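Local coordinates for sortase (Actinomyces oris, PDB 5UTT), which probably joins surface proteins to the cell wall as a class E sortase transpeptidase, and is represented here by its sortase domain, at residues A[15-20]-A[167-172]; A[90-95]-A[161-166]. One frame throughout, in Å; residues are numbered along the deposited sequence.

Contact 1: A[15-20]-A[167-172]; sequences DAPPVM and AKFAYW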
ATOM      1  N   ASP A  15      19.409   2.746   5.488  1.00 23.88           N
ATOM      2  CA  ASP A  15      19.705   1.468   6.153  1.00 24.88           C
ATOM      3  C   ASP A  15      18.386   0.722   6.403  1.00 23.70           C
ATOM      4  O   ASP A  15      17.290   1.271   6.225  1.00 23.65           O
ATOM      5  CB  ASP A  15      20.474   1.678   7.474  1.00 25.96           C
ATOM      6  CG  ASP A  15      19.745   2.587   8.445  1.00 27.42           C
ATOM      7  OD1 ASP A  15      18.830   3.320   8.028  1.00 27.74           O
ATOM      8  OD2 ASP A  15      20.089   2.574   9.638  1.00 28.94           O
ATOM      9  N   ALA A  16      18.468  -0.527   6.826  1.00 22.38           N
ATOM     10  CA  ALA A  16      17.236  -1.290   6.894  1.00 20.92           C
ATOM     11  C   ALA A  16      16.235  -0.614   7.848  1.00 19.74           C
ATOM     12  O   ALA A  16      16.589  -0.145   8.937  1.00 20.37           O
ATOM     13  CB  ALA A  16      17.503  -2.733   7.279  1.00 21.47           C
ATOM     14  N   PRO A  17      14.973  -0.555   7.424  1.00 18.58           N
ATOM     15  CA  PRO A  17      13.950  -0.002   8.309  1.00 18.61           C
ATOM     16  C   PRO A  17      13.508  -0.952   9.413  1.00 19.01           C
ATOM     17  O   PRO A  17      13.709  -2.158   9.305  1.00 17.74           O
ATOM     18  CB  PRO A  17      12.787   0.238   7.365  1.00 18.06           C
ATOM     19  CG  PRO A  17      12.896  -0.836   6.353  1.00 17.72           C
ATOM     20  CD  PRO A  17      14.417  -1.020   6.152  1.00 18.34           C
ATOM     21  N   PRO A  18      12.831  -0.415  10.450  1.00 19.22           N
ATOM     22  CA  PRO A  18      12.270  -1.300  11.453  1.00 19.83           C
ATOM     23  C   PRO A  18      11.168  -2.167  10.845  1.00 19.23           C
ATOM     24  O   PRO A  18      10.426  -1.701   9.972  1.00 19.44           O
ATOM     25  CB  PRO A  18      11.711  -0.345  12.515  1.00 20.34           C
ATOM     26  CG  PRO A  18      12.247   0.993  12.194  1.00 20.50           C
ATOM     27  CD  PRO A  18      12.567   1.002  10.736  1.00 19.74           C
ATOM     28  N   VAL A  19      11.068  -3.418  11.294  1.00 19.77           N
ATOM     29  CA  VAL A  19      10.069  -4.329  10.776  1.00 19.93           C
ATOM     30  C   VAL A  19       8.873  -4.283  11.704  1.00 18.89           C
ATOM     31  O   VAL A  19       9.029  -4.311  12.917  1.00 18.71           O
ATOM     32  CB  VAL A  19      10.593  -5.763  10.649  1.00 22.09           C
ATOM     33  CG1 VAL A  19       9.495  -6.686  10.133  1.00 22.70           C
ATOM     34  CG2 VAL A  19      11.781  -5.804   9.685  1.00 22.95           C
ATOM     35  N   MET A  20       7.684  -4.178  11.139  1.00 17.64           N
ATOM     36  CA  MET A  20       6.479  -4.250  11.973  1.00 17.97           C
ATOM     37  C   MET A  20       6.224  -5.698  12.399  1.00 18.20           C
ATOM     38  O   MET A  20       6.367  -6.621  11.606  1.00 18.77           O
ATOM     39  CB  MET A  20       5.272  -3.714  11.211  1.00 17.70           C
ATOM     40  CG  MET A  20       5.341  -2.251  10.826  1.00 18.04           C
ATOM     41  SD  MET A  20       5.409  -1.128  12.214  1.00 19.07           S
ATOM     42  CE  MET A  20       3.683  -1.081  12.698  1.00 18.91           C
ATOM     43  N   ALA A 167       5.548  -0.813  -5.591  1.00 11.96           N
ATOM     44  CA  ALA A 167       6.472   0.243  -5.174  1.00 12.38           C
ATOM     45  C   ALA A 167       7.613  -0.372  -4.354  1.00 12.79           C
ATOM     46  O   ALA A 167       7.395  -1.189  -3.468  1.00 12.54           O
ATOM     47  CB  ALA A 167       5.768   1.364  -4.403  1.00 12.53           C
ATOM     48  N   LYS A 168       8.836  -0.012  -4.740  1.00 13.31           N
ATOM     49  CA  LYS A 168      10.048  -0.475  -4.058  1.00 14.01           C
ATOM     50  C   LYS A 168      10.466   0.497  -2.940  1.00 13.25           C
ATOM     51  O   LYS A 168      10.407   1.712  -3.110  1.00 13.35           O
ATOM     52  CB  LYS A 168      11.164  -0.622  -5.093  1.00 15.47           C
ATOM     53  CG  LYS A 168      12.454  -1.188  -4.519  1.00 16.91           C
ATOM     54  CD  LYS A 168      13.435  -1.561  -5.632  1.00 19.40           C
ATOM     55  CE  LYS A 168      14.804  -1.810  -5.049  1.00 21.37           C
ATOM     56  NZ  LYS A 168      15.774  -2.380  -6.024  1.00 23.11           N
ATOM     57  N   PHE A 169      10.907  -0.044  -1.817  1.00 13.44           N
ATOM     58  CA  PHE A 169      11.304   0.767  -0.679  1.00 13.71           C
ATOM     59  C   PHE A 169      12.382   1.774  -1.049  1.00 14.58           C
ATOM     60  O   PHE A 169      13.371   1.391  -1.730  1.00 15.01           O
ATOM     61  CB  PHE A 169      11.738  -0.145   0.470  1.00 13.81           C
ATOM     62  CG  PHE A 169      12.125   0.588   1.727  1.00 13.82           C
ATOM     63  CD1 PHE A 169      11.170   1.165   2.560  1.00 13.70           C
ATOM     64  CD2 PHE A 169      13.441   0.720   2.066  1.00 14.25           C
ATOM     65  CE1 PHE A 169      11.537   1.859   3.702  1.00 13.67           C
ATOM     66  CE2 PHE A 169      13.813   1.395   3.192  1.00 14.20           C
ATOM     67  CZ  PHE A 169      12.866   1.979   4.007  1.00 14.16           C
ATOM     68  N   ALA A 170      12.218   3.036  -0.637  1.00 14.01           N
ATOM     69  CA  ALA A 170      13.167   4.096  -0.941  1.00 15.16           C
ATOM     70  C   ALA A 170      13.912   4.557   0.299  1.00 16.19           C
ATOM     71  O   ALA A 170      15.143   4.484   0.345  1.00 17.13           O
ATOM     72  CB  ALA A 170      12.470   5.282  -1.602  1.00 15.17           C
ATOM     73  N   TYR A 171      13.186   5.007   1.309  1.00 15.76           N
ATOM     74  CA  TYR A 171      13.812   5.399   2.573  1.00 16.24           C
ATOM     75  C   TYR A 171      12.791   5.340   3.685  1.00 15.62           C
ATOM     76  O   TYR A 171      11.593   5.147   3.428  1.00 14.17           O
ATOM     77  CB  TYR A 171      14.382   6.816   2.464  1.00 17.47           C
ATOM     78  CG  TYR A 171      13.364   7.891   2.203  1.00 18.71           C
ATOM     79  CD1 TYR A 171      12.718   8.523   3.269  1.00 20.24           C
ATOM     80  CD2 TYR A 171      13.041   8.277   0.914  1.00 19.96           C
ATOM     81  CE1 TYR A 171      11.796   9.515   3.046  1.00 20.66           C
ATOM     82  CE2 TYR A 171      12.110   9.277   0.684  1.00 21.02           C
ATOM     83  CZ  TYR A 171      11.497   9.877   1.771  1.00 21.60           C
ATOM     84  OH  TYR A 171      10.569  10.852   1.582  1.00 23.38           O
ATOM     85  N   TRP A 172      13.272   5.502   4.909  1.00 15.63           N
ATOM     86  CA  TRP A 172      12.374   5.614   6.056  1.00 15.48           C
ATOM     87  C   TRP A 172      12.773   6.768   6.950  1.00 16.31           C
ATOM     88  O   TRP A 172      13.847   7.319   6.829  1.00 17.00           O
ATOM     89  CB  TRP A 172      12.327   4.318   6.860  1.00 15.32           C
ATOM     90  CG  TRP A 172      13.670   3.879   7.515  1.00 15.72           C
ATOM     91  CD1 TRP A 172      14.756   3.331   6.884  1.00 16.27           C
ATOM     92  CD2 TRP A 172      14.016   3.952   8.905  1.00 16.16           C
ATOM     93  NE1 TRP A 172      15.747   3.046   7.811  1.00 16.44           N
ATOM     94  CE2 TRP A 172      15.323   3.439   9.049  1.00 16.40           C
ATOM     95  CE3 TRP A 172      13.346   4.399  10.050  1.00 16.43           C
ATOM     96  CZ2 TRP A 172      15.949   3.353  10.289  1.00 16.69           C
ATOM     97  CZ3 TRP A 172      13.973   4.341  11.266  1.00 16.58           C
ATOM     98  CH2 TRP A 172      15.269   3.805  11.382  1.00 16.80           C
TER

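Contact 2: A[90-95]-A[161-166]; sequences RRIDLL and LRWIVH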
ATOM      1  N   ARG A  90      -9.663   4.589  -5.538  1.00 12.53           N
ATOM      2  CA  ARG A  90     -10.347   5.025  -6.737  1.00 13.58           C
ATOM      3  C   ARG A  90      -9.398   5.441  -7.846  1.00 12.94           C
ATOM      4  O   ARG A  90      -9.634   5.117  -9.027  1.00 13.27           O
ATOM      5  CB  ARG A  90     -11.226   6.221  -6.402  1.00 14.82           C
ATOM      6  CG  ARG A  90     -12.065   6.704  -7.566  1.00 16.32           C
ATOM      7  CD  ARG A  90     -12.798   7.954  -7.134  1.00 17.69           C
ATOM      8  NE  ARG A  90     -13.811   8.326  -8.082  1.00 19.06           N
ATOM      9  CZ  ARG A  90     -14.528   9.442  -8.005  1.00 19.81           C
ATOM     10  NH1 ARG A  90     -14.321  10.305  -7.009  1.00 20.42           N
ATOM     11  NH2 ARG A  90     -15.446   9.698  -8.927  1.00 20.41           N
ATOM     12  N   ARG A  91      -8.368   6.190  -7.478  1.00 12.36           N
ATOM     13  CA  ARG A  91      -7.530   6.849  -8.458  1.00 11.57           C
ATOM     14  C   ARG A  91      -6.192   6.176  -8.461  1.00 11.67           C
ATOM     15  O   ARG A  91      -5.192   6.815  -8.659  1.00 11.07           O
ATOM     16  CB  ARG A  91      -7.472   8.369  -8.261  1.00 11.76           C
ATOM     17  CG  ARG A  91      -8.758   9.081  -8.672  1.00 11.98           C
ATOM     18  CD  ARG A  91      -8.773   9.343 -10.173  1.00 11.97           C
ATOM     19  NE  ARG A  91      -9.011   8.150 -11.011  1.00 12.22           N
ATOM     20  CZ  ARG A  91     -10.205   7.633 -11.269  1.00 12.40           C
ATOM     21  NH1 ARG A  91     -11.335   8.168 -10.761  1.00 12.87           N
ATOM     22  NH2 ARG A  91     -10.286   6.568 -12.057  1.00 12.51           N
ATOM     23  N   ILE A  92      -6.212   4.852  -8.292  1.00 11.51           N
ATOM     24  CA  ILE A  92      -4.991   4.042  -8.425  1.00 11.76           C
ATOM     25  C   ILE A  92      -4.308   4.274  -9.771  1.00 12.23           C
ATOM     26  O   ILE A  92      -3.076   4.091  -9.893  1.00 12.14           O
ATOM     27  CB  ILE A  92      -5.315   2.558  -8.180  1.00 11.60           C
ATOM     28  CG1 ILE A  92      -4.021   1.760  -7.909  1.00 11.67           C
ATOM     29  CG2 ILE A  92      -6.132   1.970  -9.308  1.00 11.73           C
ATOM     30  CD1 ILE A  92      -4.248   0.396  -7.306  1.00 11.78           C
ATOM     31  N   ASP A  93      -5.101   4.652 -10.761  1.00 12.66           N
ATOM     32  CA  ASP A  93      -4.635   4.843 -12.153  1.00 14.04           C
ATOM     33  C   ASP A  93      -3.770   6.088 -12.338  1.00 14.80           C
ATOM     34  O   ASP A  93      -3.195   6.254 -13.406  1.00 16.16           O
ATOM     35  CB  ASP A  93      -5.805   4.868 -13.142  1.00 15.02           C
ATOM     36  CG  ASP A  93      -6.846   5.921 -12.796  1.00 15.99           C
ATOM     37  OD1 ASP A  93      -6.688   6.639 -11.806  1.00 16.46           O
ATOM     38  OD2 ASP A  93      -7.805   6.034 -13.560  1.00 17.51           O
ATOM     39  N   LEU A  94      -3.625   6.926 -11.315  1.00 14.77           N
ATOM     40  CA  LEU A  94      -2.822   8.139 -11.409  1.00 14.66           C
ATOM     41  C   LEU A  94      -1.385   7.827 -11.091  1.00 14.84           C
ATOM     42  O   LEU A  94      -0.557   8.668 -11.273  1.00 16.09           O
ATOM     43  CB  LEU A  94      -3.286   9.219 -10.443  1.00 14.76           C
ATOM     44  CG  LEU A  94      -4.738   9.741 -10.605  1.00 15.09           C
ATOM     45  CD1 LEU A  94      -4.949  10.774  -9.512  1.00 15.48           C
ATOM     46  CD2 LEU A  94      -4.989  10.327 -11.972  1.00 15.74           C
ATOM     47  N   LEU A  95      -1.107   6.633 -10.603  1.00 14.87           N
ATOM     48  CA  LEU A  95       0.231   6.335 -10.098  1.00 15.63           C
ATOM     49  C   LEU A  95       1.122   5.922 -11.259  1.00 16.30           C
ATOM     50  O   LEU A  95       0.810   4.995 -12.037  1.00 18.13           O
ATOM     51  CB  LEU A  95       0.138   5.250  -9.018  1.00 16.27           C
ATOM     52  CG  LEU A  95      -0.699   5.611  -7.783  1.00 17.18           C
ATOM     53  CD1 LEU A  95      -0.871   4.446  -6.842  1.00 16.91           C
ATOM     54  CD2 LEU A  95      -0.015   6.760  -7.073  1.00 18.48           C
ATOM     55  N   LEU A 161     -11.188  -7.562 -13.732  1.00 14.31           N
ATOM     56  CA  LEU A 161      -9.719  -7.470 -13.668  1.00 13.30           C
ATOM     57  C   LEU A 161      -9.303  -6.829 -12.345  1.00 12.52           C
ATOM     58  O   LEU A 161     -10.112  -6.358 -11.578  1.00 11.29           O
ATOM     59  CB  LEU A 161      -9.180  -6.658 -14.830  1.00 13.95           C
ATOM     60  CG  LEU A 161      -9.302  -7.201 -16.266  1.00 15.27           C
ATOM     61  CD1 LEU A 161      -8.649  -6.295 -17.309  1.00 16.06           C
ATOM     62  CD2 LEU A 161      -8.770  -8.604 -16.311  1.00 15.76           C
ATOM     63  N   ARG A 162      -7.992  -6.825 -12.099  1.00 11.53           N
ATOM     64  CA  ARG A 162      -7.447  -6.172 -10.904  1.00 11.40           C
ATOM     65  C   ARG A 162      -6.300  -5.242 -11.303  1.00 11.51           C
ATOM     66  O   ARG A 162      -5.349  -5.674 -11.961  1.00 12.18           O
ATOM     67  CB  ARG A 162      -6.964  -7.217  -9.868  1.00 11.25           C
ATOM     68  CG  ARG A 162      -8.006  -8.246  -9.451  1.00 11.45           C
ATOM     69  CD  ARG A 162      -9.087  -7.590  -8.624  1.00 11.38           C
ATOM     70  NE  ARG A 162     -10.023  -8.568  -8.033  1.00 11.86           N
ATOM     71  CZ  ARG A 162     -11.141  -8.930  -8.625  1.00 12.39           C
ATOM     72  NH1 ARG A 162     -11.423  -8.430  -9.842  1.00 12.49           N
ATOM     73  NH2 ARG A 162     -11.968  -9.798  -8.035  1.00 12.90           N
ATOM     74  N   TRP A 163      -6.377  -3.987 -10.886  1.00 11.08           N
ATOM     75  CA  TRP A 163      -5.281  -3.036 -11.074  1.00 11.11           C
ATOM     76  C   TRP A 163      -4.306  -3.154  -9.903  1.00 10.83           C
ATOM     77  O   TRP A 163      -4.657  -2.993  -8.731  1.00 10.25           O
ATOM     78  CB  TRP A 163      -5.825  -1.619 -11.207  1.00 11.07           C
ATOM     79  CG  TRP A 163      -4.804  -0.638 -11.672  1.00 11.53           C
ATOM     80  CD1 TRP A 163      -3.666  -0.217 -11.018  1.00 11.50           C
ATOM     81  CD2 TRP A 163      -4.895   0.151 -12.853  1.00 11.55           C
ATOM     82  NE1 TRP A 163      -3.033   0.766 -11.753  1.00 11.56           N
ATOM     83  CE2 TRP A 163      -3.766   0.985 -12.898  1.00 11.69           C
ATOM     84  CE3 TRP A 163      -5.806   0.193 -13.917  1.00 11.78           C
ATOM     85  CZ2 TRP A 163      -3.554   1.848 -13.944  1.00 11.86           C
ATOM     86  CZ3 TRP A 163      -5.588   1.048 -14.946  1.00 11.97           C
ATOM     87  CH2 TRP A 163      -4.475   1.875 -14.953  1.00 12.21           C
ATOM     88  N   ILE A 164      -3.038  -3.405 -10.244  1.00 11.02           N
ATOM     89  CA  ILE A 164      -1.990  -3.689  -9.265  1.00 11.40           C
ATOM     90  C   ILE A 164      -0.902  -2.629  -9.398  1.00 11.42           C
ATOM     91  O   ILE A 164      -0.454  -2.355 -10.484  1.00 12.29           O
ATOM     92  CB  ILE A 164      -1.294  -5.025  -9.533  1.00 11.73           C
ATOM     93  CG1 ILE A 164      -2.309  -6.142  -9.781  1.00 11.91           C
ATOM     94  CG2 ILE A 164      -0.309  -5.368  -8.401  1.00 12.05           C
ATOM     95  CD1 ILE A 164      -3.195  -6.416  -8.592  1.00 11.71           C
ATOM     96  N   VAL A 165      -0.511  -2.023  -8.280  1.00 11.10           N
ATOM     97  CA  VAL A 165       0.648  -1.106  -8.266  1.00 11.27           C
ATOM     98  C   VAL A 165       1.746  -1.660  -7.374  1.00 10.99           C
ATOM     99  O   VAL A 165       1.516  -1.962  -6.220  1.00 10.43           O
ATOM    100  CB  VAL A 165       0.281   0.332  -7.818  1.00 11.37           C
ATOM    101  CG1 VAL A 165       1.515   1.253  -7.690  1.00 11.50           C
ATOM    102  CG2 VAL A 165      -0.674   0.929  -8.799  1.00 11.51           C
ATOM    103  N   HIS A 166       2.953  -1.724  -7.923  1.00 11.19           N
ATOM    104  CA  HIS A 166       4.137  -2.104  -7.126  1.00 11.76           C
ATOM    105  C   HIS A 166       5.042  -0.895  -6.818  1.00 11.70           C
ATOM    106  O   HIS A 166       5.279  -0.068  -7.690  1.00 11.88           O
ATOM    107  CB  HIS A 166       4.976  -3.148  -7.893  1.00 12.02           C
ATOM    108  CG  HIS A 166       4.312  -4.474  -8.044  1.00 12.30           C
ATOM    109  ND1 HIS A 166       4.144  -5.104  -9.261  1.00 12.79           N
ATOM    110  CD2 HIS A 166       3.691  -5.254  -7.133  1.00 12.45           C
ATOM    111  CE1 HIS A 166       3.505  -6.244  -9.074  1.00 13.14           C
ATOM    112  NE2 HIS A 166       3.204  -6.347  -7.794  1.00 12.85           N
TER
HETATM  113  O   HOH W   1      -1.180   2.956 -11.715  1.00 15.55           O

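Contact 1: A[15-20]-A[167-172]
P17 and P18 fit against two aromatic side chains, F169 and W172, on strand 161-174 of the sortase β-barrel. Segment 15-20 belongs to the loop before strand 28-33. It runs across strand 161-174 at a steep angle, with no strand pairing between the two. A classic β-bulge, with A170 and Y171 both facing V111, lies between the two aromatics. It brings F169 and W172 round to the same side of the strand, so that they form one hollow. The pyrrolidine of P17 is the bump that fills it. P17 CG rests over one face of the F169 phenyl, 3.7 Å from F169 CZ. The backbone N of Y171 lies over the other face. On its W172 side, P17 puts CA over the five-membered ring, 3.6 Å from the centroid, and CB 3.7 Å from W172 CD1. P18 continues the cover on the same indole face. P18 CD sits over the six-membered ring, 3.6 Å from W172 CE3. Both prolines thus make CH-π contacts with this one indole. W172 CG lies between the backbone N and the carbonyl carbon (chi1 63°), and this turn sets the indole flat beneath the prolines. R142 of strand 142-150 also touches P17 and F169. The D15 carboxylate is tied by OD2 to R13, a residue that W172 also touches. The indole N-H meets D15 twice: W172 NE1 donates to D15 O at 2.8 Å, from above the carbonyl plane, and weakly to D15 OD1 at 3.1 Å.

Contact 2: A[90-95]-A[161-166]
W163 lies with one indole face against I92 and D93, which belong to a short 3-10 turn. From CB outward, the indole is met atom by atom. CB and CG lie near I92 CG2, a methyl over the five-membered ring in a CH-π contact, 3.8 Å from W163 CG. W163 CD1 meets I92 CG1 at 3.7 Å. V165 CG2 lies in the ring plane at the edge. W163 NE1 gives its hydrogen to a water 2.9 Å away, which sits in the plane of the ring. That water is also within bonding distance of I92 O and L95 O, so it links the indole to the backbone of the turn and of the residue after it. W163 CZ2 lies 3.7 Å from D93 CA. W163 CH2, at the far end, meets D93 CB at the same distance. The carboxylate of D93 turns from the strand and is gripped side-on by R91, with R91 NE to D93 OD1 at 2.9 Å and R91 NH2 to D93 OD2. R91 also bridges to E156. Deeper in, I92 CG1 is anti to the backbone N (chi1 -164°), which sets it 3.6 Å from V165 CG2, with L95 CD1 beside the same methyl. H117 stacks on W163, and H150 meets it edge-to-face. The arrangement is a single 3-10 turn, from the connection between strands 74-79 and 100-104, closing over strand 161-174 of the sortase β-barrel.

Both contacts use strand 161-174, and their strand segments adjoin. Contact 1 takes the later half and contact 2 the earlier half, with centres about 22 Å apart on opposite sides of the centre of the chain. Each sets a tryptophan of the strand under a piece of chain outside the sheet. Contact 2 is the more buried: aliphatic side chains meet there, and a water joins the indole to the 3-10 turn. Contact 1 is only partly buried. There the indole bonds directly to the N-terminal loop, and prolines supply the packing. The loop of contact 2 comes from mid-chain, whereas that of contact 1 precedes the first strand.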